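Local coordinates for protein rhizobiales Sp. Pch2 (Marine metagenome, PDB 6PB3) that probably acts as a hexameric TRIP13/Pch2-like AAA ATPase that remodels HORMA domain proteins, regulating cGAS-like enzymes in bacteriophage immunity, at residues F132-T135 with V136-R140. Sequence-based numbering, arbitrary orientation.
Sequences FEHT and VSEAR
V136 packs its CG2 methyl against the backbone carbonyl of F132, one helical turn back, with CG2 3.1 Å from F132 O. The same oxygen accepts the hydrogen bond from V136 N, at 2.9 Å. The valine sets CG1 anti to its backbone N (chi1 173°), which leaves CG2 beside that N and close to F132 O. CG1 leans outward and toward the next turn, over the centre of one face of the R140 guanidinium, 3.4 Å above its plane.

T135 is joined to the next turn mainly through its backbone. T135 O accepts from A139 N at 3.0 Å, and the A139 CB methyl sits 3.3 Å from the same oxygen. The T135 hydroxyl turns back along the helix, where OG1 hydrogen-bonds to A131 O.

The H134 and E138 side chains run alongside each other in the same direction. E138 CG sits off-centre over one face of the imidazole, in a CH-pi contact 4.0 Å from the ring centroid. Ring and carboxylate planes are turned 32° apart. E138 N also bonds to H134 O at 2.9 Å. The backbone bonds are the i to i+4 bonds of a regular alpha-helix, and the H134-E138 contact follows the same spacing.

The segment forms the C-terminal part of helix 124-141 in the AAA ATPase domain. Its buried side rests on the central sheet: T135 reaches strands 151-157 and 197-203, and A139 also touches the latter. F132 and V136 pack against helix 179-192, where E133 forms a salt bridge with R189. V136, A139 and R140 touch L195, in the loop between helix 179-192 and strand 197-203. The H134 ring points away from V136 and meets the ring of F11.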
ATOM      1  N   PHE A 132      12.252 -13.986 -32.842  1.00 78.56           N
ATOM      2  CA  PHE A 132      12.928 -15.246 -32.559  1.00 78.86           C
ATOM      3  C   PHE A 132      13.090 -16.080 -33.819  1.00 75.01           C
ATOM      4  O   PHE A 132      14.121 -16.738 -34.000  1.00 66.94           O
ATOM      5  CB  PHE A 132      12.181 -16.031 -31.488  1.00 70.23           C
ATOM      6  CG  PHE A 132      12.578 -15.656 -30.097  1.00 65.62           C
ATOM      7  CD1 PHE A 132      13.825 -16.002 -29.608  1.00 57.45           C
ATOM      8  CD2 PHE A 132      11.722 -14.934 -29.290  1.00 70.19           C
ATOM      9  CE1 PHE A 132      14.191 -15.664 -28.327  1.00 57.50           C
ATOM     10  CE2 PHE A 132      12.090 -14.585 -28.012  1.00 63.90           C
ATOM     11  CZ  PHE A 132      13.321 -14.945 -27.531  1.00 63.03           C
ATOM     12  N   GLU A 133      12.096 -16.062 -34.706  1.00 66.86           N
ATOM     13  CA  GLU A 133      12.239 -16.795 -35.956  1.00 73.61           C
ATOM     14  C   GLU A 133      13.390 -16.237 -36.788  1.00 87.53           C
ATOM     15  O   GLU A 133      14.197 -16.992 -37.343  1.00 79.00           O
ATOM     16  CB  GLU A 133      10.942 -16.750 -36.753  1.00 78.62           C
ATOM     17  CG  GLU A 133      11.042 -17.535 -38.053  1.00 86.82           C
ATOM     18  CD  GLU A 133      11.355 -19.002 -37.820  1.00 98.15           C
ATOM     19  OE1 GLU A 133      10.912 -19.551 -36.790  1.00100.61           O
ATOM     20  OE2 GLU A 133      12.041 -19.609 -38.666  1.00104.66           O
ATOM     21  N   HIS A 134      13.477 -14.909 -36.886  1.00 87.99           N
ATOM     22  CA  HIS A 134      14.591 -14.298 -37.599  1.00 83.54           C
ATOM     23  C   HIS A 134      15.915 -14.655 -36.939  1.00 77.96           C
ATOM     24  O   HIS A 134      16.879 -15.027 -37.619  1.00 72.38           O
ATOM     25  CB  HIS A 134      14.402 -12.781 -37.657  1.00 81.81           C
ATOM     26  CG  HIS A 134      15.435 -12.066 -38.477  1.00 98.30           C
ATOM     27  ND1 HIS A 134      16.375 -11.227 -37.917  1.00 93.13           N
ATOM     28  CD2 HIS A 134      15.669 -12.056 -39.812  1.00 99.63           C
ATOM     29  CE1 HIS A 134      17.146 -10.733 -38.870  1.00 94.65           C
ATOM     30  NE2 HIS A 134      16.739 -11.220 -40.029  1.00 99.04           N
ATOM     31  N   THR A 135      15.970 -14.577 -35.607  1.00 74.99           N
ATOM     32  CA  THR A 135      17.207 -14.876 -34.898  1.00 66.84           C
ATOM     33  C   THR A 135      17.668 -16.303 -35.174  1.00 83.57           C
ATOM     34  O   THR A 135      18.855 -16.539 -35.435  1.00 85.54           O
ATOM     35  CB  THR A 135      17.012 -14.650 -33.404  1.00 64.03           C
ATOM     36  OG1 THR A 135      16.524 -13.322 -33.188  1.00 75.91           O
ATOM     37  CG2 THR A 135      18.321 -14.826 -32.661  1.00 68.60           C
ATOM     38  N   VAL A 136      16.736 -17.260 -35.153  1.00 74.39           N
ATOM     39  CA  VAL A 136      17.072 -18.648 -35.460  1.00 70.58           C
ATOM     40  C   VAL A 136      17.606 -18.771 -36.882  1.00 72.53           C
ATOM     41  O   VAL A 136      18.626 -19.426 -37.125  1.00 74.97           O
ATOM     42  CB  VAL A 136      15.844 -19.552 -35.235  1.00 81.68           C
ATOM     43  CG1 VAL A 136      16.126 -20.972 -35.702  1.00 80.25           C
ATOM     44  CG2 VAL A 136      15.428 -19.532 -33.768  1.00 69.48           C
ATOM     45  N   SER A 137      16.927 -18.142 -37.843  1.00 79.62           N
ATOM     46  CA  SER A 137      17.350 -18.241 -39.237  1.00 84.79           C
ATOM     47  C   SER A 137      18.766 -17.702 -39.423  1.00 77.40           C
ATOM     48  O   SER A 137      19.626 -18.368 -40.010  1.00 90.70           O
ATOM     49  CB  SER A 137      16.359 -17.497 -40.136  1.00 84.70           C
ATOM     50  OG  SER A 137      16.819 -17.447 -41.473  1.00107.31           O
ATOM     51  N   GLU A 138      19.029 -16.496 -38.918  1.00 78.32           N
ATOM     52  CA  GLU A 138      20.353 -15.903 -39.069  1.00 68.87           C
ATOM     53  C   GLU A 138      21.420 -16.737 -38.373  1.00 85.34           C
ATOM     54  O   GLU A 138      22.526 -16.904 -38.896  1.00 90.42           O
ATOM     55  CB  GLU A 138      20.349 -14.476 -38.533  1.00 68.45           C
ATOM     56  CG  GLU A 138      19.733 -13.480 -39.497  1.00 77.53           C
ATOM     57  CD  GLU A 138      20.471 -13.445 -40.824  1.00 94.26           C
ATOM     58  OE1 GLU A 138      21.716 -13.300 -40.812  1.00 87.52           O
ATOM     59  OE2 GLU A 138      19.808 -13.585 -41.875  1.00102.26           O
ATOM     60  N   ALA A 139      21.102 -17.285 -37.197  1.00 77.54           N
ATOM     61  CA  ALA A 139      22.073 -18.107 -36.483  1.00 76.62           C
ATOM     62  C   ALA A 139      22.398 -19.386 -37.251  1.00 83.09           C
ATOM     63  O   ALA A 139      23.525 -19.890 -37.177  1.00 86.21           O
ATOM     64  CB  ALA A 139      21.557 -18.436 -35.083  1.00 67.38           C
ATOM     65  N   ARG A 140      21.423 -19.931 -37.988  1.00 92.06           N
ATOM     66  CA  ARG A 140      21.688 -21.102 -38.826  1.00104.59           C
ATOM     67  C   ARG A 140      22.640 -20.757 -39.964  1.00113.96           C
ATOM     68  O   ARG A 140      23.555 -21.529 -40.276  1.00115.90           O
ATOM     69  CB  ARG A 140      20.381 -21.671 -39.384  1.00107.86           C
ATOM     70  CG  ARG A 140      19.582 -22.523 -38.399  1.00107.22           C
ATOM     71  CD  ARG A 140      18.244 -22.968 -38.984  1.00106.56           C
ATOM     72  NE  ARG A 140      17.406 -23.622 -37.981  1.00 98.86           N
ATOM     73  CZ  ARG A 140      16.076 -23.562 -37.967  1.00111.10           C
ATOM     74  NH1 ARG A 140      15.436 -22.867 -38.901  1.00114.22           N
ATOM     75  NH2 ARG A 140      15.385 -24.182 -37.015  1.00112.70           N
TER